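Local coordinates for beta-galactosidase (Bacillus circulans, PDB 4MAD), which probably hydrolyses terminal non-reducing beta-D-galactose residues of beta-D-galactosides, as a family 35 glycoside hydrolase with a (beta/alpha)8 catalytic barrel, at residues Gly106-Ala111 / Gly116-Trp121; Lys54-Gly59 / Glu95-His100; Ser207-Gly212 / Lys235-Asn240. One frame throughout, in Å; residues are numbered along the deposited sequence.

Contact 1. Residues Gly106-Ala111 / Gly116-Trp121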
ATOM      1  N   GLY A 106       3.874   9.073 -10.609  1.00 18.02           N
ATOM      2  CA  GLY A 106       4.849   8.024 -10.689  1.00 17.49           C
ATOM      3  C   GLY A 106       5.506   7.941 -12.055  1.00 15.34           C
ATOM      4  O   GLY A 106       6.097   8.882 -12.447  1.00 20.31           O
ATOM      5  N   PRO A 107       5.486   6.806 -12.732  1.00 14.45           N
ATOM      6  CA  PRO A 107       4.614   5.672 -12.508  1.00 15.20           C
ATOM      7  C   PRO A 107       4.884   4.735 -11.350  1.00 16.19           C
ATOM      8  O   PRO A 107       4.040   3.962 -11.025  1.00 18.69           O
ATOM      9  CB  PRO A 107       4.682   4.921 -13.816  1.00 16.15           C
ATOM     10  CG  PRO A 107       5.896   5.273 -14.400  1.00 19.17           C
ATOM     11  CD  PRO A 107       6.389   6.562 -13.850  1.00 14.27           C
ATOM     12  N   PHE A 108       6.054   4.826 -10.783  1.00 16.30           N
ATOM     13  CA  PHE A 108       6.401   4.159  -9.544  1.00 16.43           C
ATOM     14  C   PHE A 108       6.297   5.190  -8.431  1.00 15.91           C
ATOM     15  O   PHE A 108       6.853   6.215  -8.552  1.00 17.40           O
ATOM     16  CB  PHE A 108       7.826   3.680  -9.613  1.00 16.35           C
ATOM     17  CG  PHE A 108       8.263   2.910  -8.425  1.00 20.15           C
ATOM     18  CD1 PHE A 108       8.092   1.547  -8.378  1.00 28.93           C
ATOM     19  CD2 PHE A 108       8.874   3.517  -7.393  1.00 25.68           C
ATOM     20  CE1 PHE A 108       8.526   0.818  -7.327  1.00 29.91           C
ATOM     21  CE2 PHE A 108       9.283   2.784  -6.318  1.00 21.60           C
ATOM     22  CZ  PHE A 108       9.107   1.457  -6.296  1.00 22.71           C
ATOM     23  N   ILE A 109       5.491   4.896  -7.419  1.00 16.49           N
ATOM     24  CA  ILE A 109       5.162   5.813  -6.349  1.00 15.11           C
ATOM     25  C   ILE A 109       5.756   5.410  -4.995  1.00 12.73           C
ATOM     26  O   ILE A 109       5.817   6.161  -4.101  1.00 16.60           O
ATOM     27  CB  ILE A 109       3.655   5.989  -6.234  1.00 15.83           C
ATOM     28  CG1 ILE A 109       2.982   4.659  -5.931  1.00 15.44           C
ATOM     29  CG2 ILE A 109       3.063   6.581  -7.518  1.00 13.82           C
ATOM     30  CD1 ILE A 109       1.650   4.783  -5.347  1.00 16.59           C
ATOM     31  N   CYS A 110       6.273   4.203  -4.937  1.00 17.52           N
ATOM     32  CA  CYS A 110       6.906   3.739  -3.715  1.00 16.48           C
ATOM     33  C   CYS A 110       5.748   3.756  -2.730  1.00 15.12           C
ATOM     34  O   CYS A 110       4.801   3.092  -2.916  1.00 15.77           O
ATOM     35  CB  CYS A 110       8.032   4.639  -3.293  1.00 14.87           C
ATOM     36  SG  CYS A 110       8.995   3.927  -1.981  1.00 20.00           S
ATOM     37  N   ALA A 111       5.878   4.546  -1.668  1.00 15.31           N
ATOM     38  CA  ALA A 111       4.763   4.844  -0.764  1.00 16.35           C
ATOM     39  C   ALA A 111       4.374   3.765   0.259  1.00 15.75           C
ATOM     40  O   ALA A 111       3.471   3.981   1.067  1.00 15.18           O
ATOM     41  CB  ALA A 111       3.536   5.267  -1.570  1.00 16.52           C
ATOM     42  N   GLY A 116       5.213  -0.951  -5.178  1.00 12.79           N
ATOM     43  CA  GLY A 116       5.411   0.442  -5.387  1.00 12.43           C
ATOM     44  C   GLY A 116       4.438   1.018  -6.425  1.00 13.98           C
ATOM     45  O   GLY A 116       4.755   1.957  -7.037  1.00 13.43           O
ATOM     46  N   GLY A 117       3.255   0.460  -6.534  1.00 11.48           N
ATOM     47  CA  GLY A 117       2.243   0.921  -7.464  1.00 13.36           C
ATOM     48  C   GLY A 117       2.317   0.268  -8.832  1.00 15.14           C
ATOM     49  O   GLY A 117       1.461   0.440  -9.655  1.00 15.87           O
ATOM     50  N   PHE A 118       3.350  -0.489  -9.059  1.00 15.56           N
ATOM     51  CA  PHE A 118       3.456  -1.202 -10.338  1.00 16.89           C
ATOM     52  C   PHE A 118       2.440  -2.348 -10.365  1.00 16.44           C
ATOM     53  O   PHE A 118       2.315  -3.006  -9.447  1.00 18.33           O
ATOM     54  CB  PHE A 118       4.845  -1.809 -10.522  1.00 17.48           C
ATOM     55  CG  PHE A 118       5.900  -0.869 -11.016  1.00 17.08           C
ATOM     56  CD1 PHE A 118       5.625   0.178 -11.840  1.00 19.21           C
ATOM     57  CD2 PHE A 118       7.202  -1.097 -10.698  1.00 21.15           C
ATOM     58  CE1 PHE A 118       6.609   0.976 -12.301  1.00 17.56           C
ATOM     59  CE2 PHE A 118       8.169  -0.282 -11.169  1.00 21.02           C
ATOM     60  CZ  PHE A 118       7.856   0.752 -11.967  1.00 19.14           C
ATOM     61  N   PRO A 119       1.764  -2.569 -11.464  1.00 18.19           N
ATOM     62  CA  PRO A 119       0.892  -3.728 -11.610  1.00 16.32           C
ATOM     63  C   PRO A 119       1.662  -5.009 -11.635  1.00 15.06           C
ATOM     64  O   PRO A 119       2.676  -4.989 -12.183  1.00 16.45           O
ATOM     65  CB  PRO A 119       0.267  -3.523 -12.980  1.00 17.62           C
ATOM     66  CG  PRO A 119       0.493  -2.135 -13.313  1.00 21.78           C
ATOM     67  CD  PRO A 119       1.703  -1.694 -12.628  1.00 18.28           C
ATOM     68  N   TYR A 120       1.104  -6.095 -11.154  1.00 16.35           N
ATOM     69  CA  TYR A 120       1.796  -7.352 -10.961  1.00 16.65           C
ATOM     70  C   TYR A 120       2.252  -7.831 -12.335  1.00 16.61           C
ATOM     71  O   TYR A 120       3.237  -8.440 -12.454  1.00 16.01           O
ATOM     72  CB  TYR A 120       0.906  -8.395 -10.295  1.00 13.28           C
ATOM     73  CG  TYR A 120      -0.016  -9.031 -11.259  1.00 14.66           C
ATOM     74  CD1 TYR A 120       0.270 -10.253 -11.802  1.00 17.20           C
ATOM     75  CD2 TYR A 120      -1.149  -8.402 -11.685  1.00 16.19           C
ATOM     76  CE1 TYR A 120      -0.552 -10.832 -12.712  1.00 19.67           C
ATOM     77  CE2 TYR A 120      -1.972  -9.000 -12.610  1.00 16.16           C
ATOM     78  CZ  TYR A 120      -1.662 -10.215 -13.120  1.00 18.19           C
ATOM     79  OH  TYR A 120      -2.491 -10.763 -14.026  1.00 20.80           O
ATOM     80  N   TRP A 121       1.481  -7.509 -13.343  1.00 15.85           N
ATOM     81  CA  TRP A 121       1.700  -7.999 -14.683  1.00 16.92           C
ATOM     82  C   TRP A 121       2.908  -7.464 -15.413  1.00 17.24           C
ATOM     83  O   TRP A 121       3.239  -7.990 -16.435  1.00 16.42           O
ATOM     84  CB  TRP A 121       0.447  -7.967 -15.562  1.00 20.00           C
ATOM     85  CG  TRP A 121      -0.129  -6.708 -15.709  1.00 20.00           C
ATOM     86  CD1 TRP A 121      -1.119  -6.237 -15.006  1.00 20.00           C
ATOM     87  CD2 TRP A 121       0.264  -5.690 -16.593  1.00 20.00           C
ATOM     88  NE1 TRP A 121      -1.422  -4.993 -15.375  1.00 20.00           N
ATOM     89  CE2 TRP A 121      -0.572  -4.615 -16.365  1.00 20.00           C
ATOM     90  CE3 TRP A 121       1.231  -5.586 -17.567  1.00 20.00           C
ATOM     91  CZ2 TRP A 121      -0.474  -3.443 -17.071  1.00 20.00           C
ATOM     92  CZ3 TRP A 121       1.344  -4.445 -18.246  1.00 20.00           C
ATOM     93  CH2 TRP A 121       0.503  -3.365 -18.000  1.00 20.00           C
TER

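Contact 2. Residues Lys54-Gly59 / Glu95-His100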
ATOM      1  N   LYS A  54     -10.946  18.373   7.003  1.00 18.05           N
ATOM      2  CA  LYS A  54     -10.022  18.411   8.131  1.00 15.56           C
ATOM      3  C   LYS A  54      -8.646  19.007   7.773  1.00 18.03           C
ATOM      4  O   LYS A  54      -8.098  19.794   8.475  1.00 20.10           O
ATOM      5  CB  LYS A  54      -9.885  17.052   8.794  1.00 14.16           C
ATOM      6  CG  LYS A  54     -11.105  16.663   9.600  1.00 14.56           C
ATOM      7  CD  LYS A  54     -11.301  15.204   9.886  1.00 15.85           C
ATOM      8  CE  LYS A  54     -12.388  14.988  10.855  1.00 18.92           C
ATOM      9  NZ  LYS A  54     -12.822  13.651  11.052  1.00 21.36           N
ATOM     10  N   LEU A  55      -8.114  18.631   6.649  1.00 18.07           N
ATOM     11  CA  LEU A  55      -6.857  19.195   6.235  1.00 19.56           C
ATOM     12  C   LEU A  55      -6.988  20.703   5.981  1.00 17.74           C
ATOM     13  O   LEU A  55      -6.196  21.465   6.396  1.00 17.15           O
ATOM     14  CB  LEU A  55      -6.334  18.492   4.998  1.00 20.74           C
ATOM     15  CG  LEU A  55      -6.146  16.973   5.062  1.00 24.91           C
ATOM     16  CD1 LEU A  55      -5.424  16.518   3.831  1.00 25.20           C
ATOM     17  CD2 LEU A  55      -5.428  16.572   6.262  1.00 24.53           C
ATOM     18  N   LYS A  56      -8.057  21.097   5.333  1.00 19.60           N
ATOM     19  CA  LYS A  56      -8.223  22.488   5.040  1.00 20.06           C
ATOM     20  C   LYS A  56      -8.294  23.207   6.344  1.00 20.46           C
ATOM     21  O   LYS A  56      -7.715  24.201   6.484  1.00 21.23           O
ATOM     22  CB  LYS A  56      -9.471  22.728   4.224  1.00 20.45           C
ATOM     23  CG  LYS A  56      -9.771  24.139   4.007  1.00 20.91           C
ATOM     24  CD  LYS A  56      -8.929  24.753   2.997  1.00 24.65           C
ATOM     25  CE  LYS A  56      -9.585  25.943   2.301  1.00 32.66           C
ATOM     26  NZ  LYS A  56      -8.634  26.800   1.622  1.00 32.86           N
ATOM     27  N   ALA A  57      -8.994  22.663   7.309  1.00 19.64           N
ATOM     28  CA  ALA A  57      -9.143  23.260   8.612  1.00 19.73           C
ATOM     29  C   ALA A  57      -7.799  23.419   9.316  1.00 22.79           C
ATOM     30  O   ALA A  57      -7.603  24.337  10.050  1.00 24.27           O
ATOM     31  CB  ALA A  57     -10.053  22.473   9.430  1.00 20.06           C
ATOM     32  N   CYS A  58      -6.887  22.507   9.093  1.00 21.12           N
ATOM     33  CA  CYS A  58      -5.602  22.593   9.748  1.00 19.49           C
ATOM     34  C   CYS A  58      -4.821  23.778   9.251  1.00 20.05           C
ATOM     35  O   CYS A  58      -3.926  24.211   9.879  1.00 22.25           O
ATOM     36  CB  CYS A  58      -4.810  21.343   9.578  1.00 17.80           C
ATOM     37  SG  CYS A  58      -3.427  21.126  10.637  1.00 24.61           S
ATOM     38  N   GLY A  59      -5.200  24.295   8.103  1.00 20.50           N
ATOM     39  CA  GLY A  59      -4.457  25.316   7.435  1.00 17.92           C
ATOM     40  C   GLY A  59      -3.644  25.016   6.205  1.00 17.83           C
ATOM     41  O   GLY A  59      -3.030  25.904   5.710  1.00 18.00           O
ATOM     42  N   GLU A  95     -11.082  20.254  -4.731  1.00 20.79           N
ATOM     43  CA  GLU A  95     -11.477  21.523  -5.283  1.00 25.60           C
ATOM     44  C   GLU A  95     -12.693  22.103  -4.561  1.00 24.10           C
ATOM     45  O   GLU A  95     -12.691  23.218  -4.249  1.00 25.55           O
ATOM     46  CB  GLU A  95     -11.789  21.383  -6.746  1.00 25.07           C
ATOM     47  CG  GLU A  95     -12.142  22.674  -7.384  1.00 30.90           C
ATOM     48  CD  GLU A  95     -12.447  22.538  -8.840  1.00 38.24           C
ATOM     49  OE1 GLU A  95     -13.323  21.752  -9.155  1.00 38.31           O
ATOM     50  OE2 GLU A  95     -11.842  23.223  -9.654  1.00 36.36           O
ATOM     51  N   LYS A  96     -13.685  21.311  -4.258  1.00 25.33           N
ATOM     52  CA  LYS A  96     -14.889  21.799  -3.583  1.00 26.03           C
ATOM     53  C   LYS A  96     -14.593  22.379  -2.196  1.00 26.85           C
ATOM     54  O   LYS A  96     -15.167  23.334  -1.745  1.00 24.15           O
ATOM     55  CB  LYS A  96     -15.830  20.634  -3.458  1.00 24.59           C
ATOM     56  CG  LYS A  96     -17.063  20.889  -2.764  1.00 32.36           C
ATOM     57  CD  LYS A  96     -17.915  19.640  -2.501  1.00 36.28           C
ATOM     58  CE  LYS A  96     -18.679  19.790  -1.181  1.00 44.68           C
ATOM     59  NZ  LYS A  96     -19.915  18.965  -1.011  1.00 36.09           N
ATOM     60  N   VAL A  97     -13.667  21.719  -1.537  1.00 22.57           N
ATOM     61  CA  VAL A  97     -13.292  22.047  -0.205  1.00 23.81           C
ATOM     62  C   VAL A  97     -12.330  23.206  -0.231  1.00 24.14           C
ATOM     63  O   VAL A  97     -12.080  23.785   0.770  1.00 25.95           O
ATOM     64  CB  VAL A  97     -12.637  20.834   0.459  1.00 24.38           C
ATOM     65  CG1 VAL A  97     -11.724  21.215   1.515  1.00 27.83           C
ATOM     66  CG2 VAL A  97     -13.657  19.884   0.915  1.00 25.83           C
ATOM     67  N   GLY A  98     -11.848  23.560  -1.406  1.00 21.33           N
ATOM     68  CA  GLY A  98     -10.952  24.666  -1.523  1.00 23.51           C
ATOM     69  C   GLY A  98      -9.462  24.427  -1.386  1.00 24.11           C
ATOM     70  O   GLY A  98      -8.784  25.293  -0.917  1.00 25.44           O
ATOM     71  N   LEU A  99      -8.977  23.289  -1.830  1.00 20.60           N
ATOM     72  CA  LEU A  99      -7.555  23.010  -1.798  1.00 19.81           C
ATOM     73  C   LEU A  99      -6.968  22.973  -3.199  1.00 18.79           C
ATOM     74  O   LEU A  99      -7.547  22.454  -4.082  1.00 21.34           O
ATOM     75  CB  LEU A  99      -7.261  21.680  -1.123  1.00 14.84           C
ATOM     76  CG  LEU A  99      -7.705  21.558   0.314  1.00 17.77           C
ATOM     77  CD1 LEU A  99      -7.937  20.151   0.745  1.00 18.64           C
ATOM     78  CD2 LEU A  99      -6.708  22.155   1.145  1.00 18.99           C
ATOM     79  N   HIS A 100      -5.781  23.507  -3.343  1.00 16.25           N
ATOM     80  CA  HIS A 100      -5.008  23.207  -4.519  1.00 17.96           C
ATOM     81  C   HIS A 100      -4.631  21.739  -4.473  1.00 17.42           C
ATOM     82  O   HIS A 100      -4.645  21.140  -3.456  1.00 17.86           O
ATOM     83  CB  HIS A 100      -3.740  24.007  -4.588  1.00 16.89           C
ATOM     84  CG  HIS A 100      -3.951  25.462  -4.531  1.00 21.85           C
ATOM     85  ND1 HIS A 100      -4.763  26.116  -5.415  1.00 22.60           N
ATOM     86  CD2 HIS A 100      -3.491  26.394  -3.672  1.00 24.29           C
ATOM     87  CE1 HIS A 100      -4.791  27.392  -5.112  1.00 25.69           C
ATOM     88  NE2 HIS A 100      -4.029  27.592  -4.058  1.00 27.86           N
TER

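Contact 3. Residues Ser207-Gly212 / Lys235-Asn240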
ATOM      1  N   SER A 207      24.459  11.649  -4.149  1.00 20.46           N
ATOM      2  CA  SER A 207      24.148  10.574  -5.069  1.00 21.04           C
ATOM      3  C   SER A 207      22.708  10.705  -5.537  1.00 18.87           C
ATOM      4  O   SER A 207      22.410  10.504  -6.652  1.00 17.94           O
ATOM      5  CB  SER A 207      24.353   9.215  -4.438  1.00 19.60           C
ATOM      6  OG  SER A 207      23.417   8.978  -3.445  1.00 23.05           O
ATOM      7  N   MET A 208      21.812  10.987  -4.618  1.00 17.79           N
ATOM      8  CA  MET A 208      20.412  11.080  -4.978  1.00 17.47           C
ATOM      9  C   MET A 208      20.055  12.254  -5.885  1.00 18.91           C
ATOM     10  O   MET A 208      19.287  12.151  -6.763  1.00 19.15           O
ATOM     11  CB  MET A 208      19.547  11.083  -3.726  1.00 13.88           C
ATOM     12  CG  MET A 208      19.749   9.846  -2.905  1.00 18.30           C
ATOM     13  SD  MET A 208      18.969  10.053  -1.315  1.00 23.47           S
ATOM     14  CE  MET A 208      19.081   8.396  -0.681  1.00 24.57           C
ATOM     15  N   LEU A 209      20.596  13.394  -5.562  1.00 18.48           N
ATOM     16  CA  LEU A 209      20.412  14.557  -6.377  1.00 18.18           C
ATOM     17  C   LEU A 209      21.058  14.409  -7.763  1.00 19.44           C
ATOM     18  O   LEU A 209      20.513  14.815  -8.739  1.00 18.66           O
ATOM     19  CB  LEU A 209      20.947  15.786  -5.678  1.00 17.38           C
ATOM     20  CG  LEU A 209      20.258  16.079  -4.372  1.00 21.43           C
ATOM     21  CD1 LEU A 209      21.031  17.045  -3.607  1.00 24.38           C
ATOM     22  CD2 LEU A 209      18.925  16.680  -4.715  1.00 18.62           C
ATOM     23  N   SER A 210      22.240  13.838  -7.816  1.00 19.24           N
ATOM     24  CA  SER A 210      22.829  13.632  -9.130  1.00 22.79           C
ATOM     25  C   SER A 210      22.000  12.669  -9.976  1.00 20.66           C
ATOM     26  O   SER A 210      21.806  12.869 -11.118  1.00 24.38           O
ATOM     27  CB  SER A 210      24.282  13.145  -9.074  1.00 23.90           C
ATOM     28  OG  SER A 210      25.096  13.985  -8.352  1.00 27.34           O
ATOM     29  N   GLY A 211      21.572  11.583  -9.384  1.00 20.91           N
ATOM     30  CA  GLY A 211      20.781  10.615 -10.097  1.00 17.62           C
ATOM     31  C   GLY A 211      19.388  11.011 -10.497  1.00 20.97           C
ATOM     32  O   GLY A 211      18.887  10.606 -11.498  1.00 17.44           O
ATOM     33  N   GLY A 212      18.728  11.720  -9.595  1.00 19.35           N
ATOM     34  CA  GLY A 212      17.339  12.042  -9.780  1.00 19.37           C
ATOM     35  C   GLY A 212      16.874  13.353 -10.392  1.00 20.03           C
ATOM     36  O   GLY A 212      15.758  13.448 -10.733  1.00 19.11           O
ATOM     37  N   LYS A 235      20.679  23.372  -2.172  1.00 20.12           N
ATOM     38  CA  LYS A 235      21.211  24.596  -2.733  1.00 23.51           C
ATOM     39  C   LYS A 235      22.543  24.477  -3.496  1.00 25.29           C
ATOM     40  O   LYS A 235      22.849  25.298  -4.317  1.00 25.12           O
ATOM     41  CB  LYS A 235      21.231  25.707  -1.694  1.00 23.84           C
ATOM     42  CG  LYS A 235      19.859  26.221  -1.427  1.00 25.55           C
ATOM     43  CD  LYS A 235      19.869  27.493  -0.715  1.00 37.33           C
ATOM     44  CE  LYS A 235      19.701  27.253   0.688  1.00 35.88           C
ATOM     45  NZ  LYS A 235      19.968  28.408   1.515  1.00 37.76           N
ATOM     46  N   GLN A 236      23.297  23.437  -3.227  1.00 24.53           N
ATOM     47  CA  GLN A 236      24.447  23.123  -4.035  1.00 24.20           C
ATOM     48  C   GLN A 236      24.135  22.777  -5.453  1.00 22.67           C
ATOM     49  O   GLN A 236      24.934  22.983  -6.301  1.00 26.63           O
ATOM     50  CB  GLN A 236      25.299  22.069  -3.421  1.00 23.74           C
ATOM     51  CG  GLN A 236      25.659  22.430  -2.095  1.00 30.80           C
ATOM     52  CD  GLN A 236      27.031  22.143  -1.845  1.00 48.22           C
ATOM     53  OE1 GLN A 236      27.392  21.017  -1.653  1.00 50.33           O
ATOM     54  NE2 GLN A 236      27.851  23.158  -1.876  1.00 54.14           N
ATOM     55  N   TYR A 237      23.017  22.156  -5.667  1.00 20.47           N
ATOM     56  CA  TYR A 237      22.574  21.816  -6.985  1.00 21.93           C
ATOM     57  C   TYR A 237      21.577  22.795  -7.616  1.00 22.30           C
ATOM     58  O   TYR A 237      21.390  22.794  -8.788  1.00 23.98           O
ATOM     59  CB  TYR A 237      21.988  20.396  -6.979  1.00 22.01           C
ATOM     60  CG  TYR A 237      22.968  19.308  -6.644  1.00 22.61           C
ATOM     61  CD1 TYR A 237      23.429  18.470  -7.617  1.00 30.35           C
ATOM     62  CD2 TYR A 237      23.399  19.108  -5.375  1.00 22.77           C
ATOM     63  CE1 TYR A 237      24.297  17.510  -7.342  1.00 33.50           C
ATOM     64  CE2 TYR A 237      24.294  18.158  -5.086  1.00 27.57           C
ATOM     65  CZ  TYR A 237      24.739  17.354  -6.068  1.00 36.35           C
ATOM     66  OH  TYR A 237      25.606  16.338  -5.804  1.00 43.25           O
ATOM     67  N   GLN A 238      20.904  23.565  -6.804  1.00 18.72           N
ATOM     68  CA  GLN A 238      19.800  24.396  -7.236  1.00 20.69           C
ATOM     69  C   GLN A 238      19.750  25.617  -6.347  1.00 21.05           C
ATOM     70  O   GLN A 238      18.995  25.666  -5.460  1.00 20.15           O
ATOM     71  CB  GLN A 238      18.499  23.618  -7.138  1.00 18.58           C
ATOM     72  CG  GLN A 238      17.272  24.368  -7.541  1.00 18.82           C
ATOM     73  CD  GLN A 238      16.066  23.480  -7.573  1.00 18.17           C
ATOM     74  OE1 GLN A 238      15.804  22.774  -8.510  1.00 17.34           O
ATOM     75  NE2 GLN A 238      15.372  23.483  -6.493  1.00 17.07           N
ATOM     76  N   PRO A 239      20.660  26.527  -6.572  1.00 20.95           N
ATOM     77  CA  PRO A 239      20.919  27.633  -5.666  1.00 23.71           C
ATOM     78  C   PRO A 239      19.810  28.636  -5.482  1.00 25.35           C
ATOM     79  O   PRO A 239      19.679  29.114  -4.413  1.00 26.91           O
ATOM     80  CB  PRO A 239      22.168  28.283  -6.270  1.00 23.87           C
ATOM     81  CG  PRO A 239      22.233  27.840  -7.556  1.00 27.10           C
ATOM     82  CD  PRO A 239      21.626  26.498  -7.645  1.00 20.26           C
ATOM     83  N   ASN A 240      19.071  28.977  -6.514  1.00 25.76           N
ATOM     84  CA  ASN A 240      18.159  30.113  -6.425  1.00 26.86           C
ATOM     85  C   ASN A 240      16.656  29.878  -6.228  1.00 27.78           C
ATOM     86  O   ASN A 240      15.966  30.694  -5.705  1.00 27.87           O
ATOM     87  CB  ASN A 240      18.353  30.999  -7.631  1.00 28.65           C
ATOM     88  CG  ASN A 240      19.761  31.454  -7.777  1.00 32.86           C
ATOM     89  OD1 ASN A 240      20.367  31.850  -6.842  1.00 32.17           O
ATOM     90  ND2 ASN A 240      20.289  31.343  -8.952  1.00 35.50           N
TER

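Contact 1. Residues Gly106-Ala111 / Gly116-Trp121
The carbonyl oxygen of Gly116 is gripped by two successive backbone amides of the facing limb of the same loop. Ile109 N donates a nearly straight bond (N-H...O 163°) to Gly116 O at 3.1 Å, and Cys110 N adds a weak one at 3.4 Å. The same oxygen lies over one face of the Phe108 ring, with Phe108 CD1 3.6 Å from Gly116 O, while Ile109 CG1 approaches it as well, so that amides and carbon atoms both crowd against this oxygen. The Phe108 ring packs against the CA of Gly116, on the side where a CB would point, with Phe108 CE1 3.7 Å from Gly116 CA. Beyond it the two phenylalanines meet: Phe108 CD1 stands over the rim of the Phe118 ring, 3.3 Å from Phe118 CE2, with the planes turned 59° apart. Phe108 reaches this place because its CG is anti to the backbone N (chi1 -177°). In the next shell, a cis peptide bond precedes Pro107, Phe115 packs edge-to-face with Phe118, and Gly117 is backbone-bonded to Asn70. The loop lies at the active-site end of the barrel: the Cys110 side chain is about 5 Å from that of Glu171, the predicted proton donor. The whole contact lies between strand 100-104 and helix 135-152, with Trp69 of helix 69-72 and Tyr137 of helix 135-152 touching both Pro107 and Phe118.

Contact 2. Residues Lys54-Gly59 / Glu95-His100
Lys56 NZ donates a hydrogen bond of 3.0 Å to Gly98 O, joining two neighbouring helices of the (beta/alpha)8 barrel near their C-terminal ends. The ammonium nitrogen stands above the carbonyl plane, 36° out of it, and therefore does not lie on a lone pair. Gly98 is the positive-phi residue of a Schellman motif that ends helix 87-97, and Gly59 ends helix 48-58 in the same way; the lysine thus reaches from the last turn of one helix to the residue that ends the neighbouring helix. Its chain leaves the backbone with CG anti to N (chi1 174°) and then bends at chi2 (77°), which lays the methylenes along the facing turn. Lys56 CE passes 3.6 Å from Val97 O, while Lys56 CB packs at 3.8 Å against Val97 CG1. Lys56 and Leu99 run past each other in opposite directions, a hydrocarbon contact nearer the lysine backbone than the ammonium group. Leu52 and Leu53 of helix 48-58 extend this apolar seam toward Leu99 and Val97, and a salt bridge from Lys96 to Glu49 ties the two helices together a second time. Along the lysine, the carbon that meets Leu99 most closely is CD, 3.9 Å from Leu99 CD2.

Contact 3. Residues Ser207-Gly212 / Lys235-Asn240
Leu209 and Tyr237 make the apolar part of this contact through a CH-pi interaction. Leu209 CB stands 3.9 Å from the centroid of the Tyr237 ring and only 1° off the ring normal, so it lies almost exactly over the middle of the face. Its distances to the ring carbons are accordingly nearly equal. The leucine then carries one methyl outward, above and just past the CD2-CE2 edge of the ring, where Leu209 CD1 comes to 3.6 Å from Tyr237 CD2. Leu209 CG is anti to the carbonyl carbon (chi1 -61°), which directs the branch toward that edge. The ring thus spans the gap between helix 206-212 and the weakly bonded last turn of helix 227-237, which follow the fifth and sixth strands of the (beta/alpha)8 barrel and are adjacent on its outer layer. Strand 218-223, which links them along the chain, backs the leucine through Glu219, and Met213, just past the first helix, also touches the tyrosine. The polar part is looser. Ser210 OG lies 3.5 Å from Tyr237 OH and 3.8 Å from Tyr237 CE1, approaching the ring obliquely, and no hydrogen bond is made across the contact. The serine hydroxyl is instead bonded to the carbonyl oxygen of Pro206, one turn back in its own helix.

How the contacts relate
From the N terminus the three contacts follow one another in series; none encloses or crosses another. Contact 2 comes first, closing the loop that leaves helix 48-58, passes through strand 62-66 and the short helix 69-72, and returns along helix 87-97 to the start of strand 100-104. Just beyond that strand, contact 1 closes a much tighter loop, with four residues between its segments. Contact 3 opens far later, bridging helices 206-212 and 227-237, which strand 218-223 separates along the chain. Contacts 2 and 3 thus each join neighbouring helices of the outer layer, their centres 32 Å apart, whereas contact 1 shapes a loop beside the predicted catalytic residues. No two contacts touch.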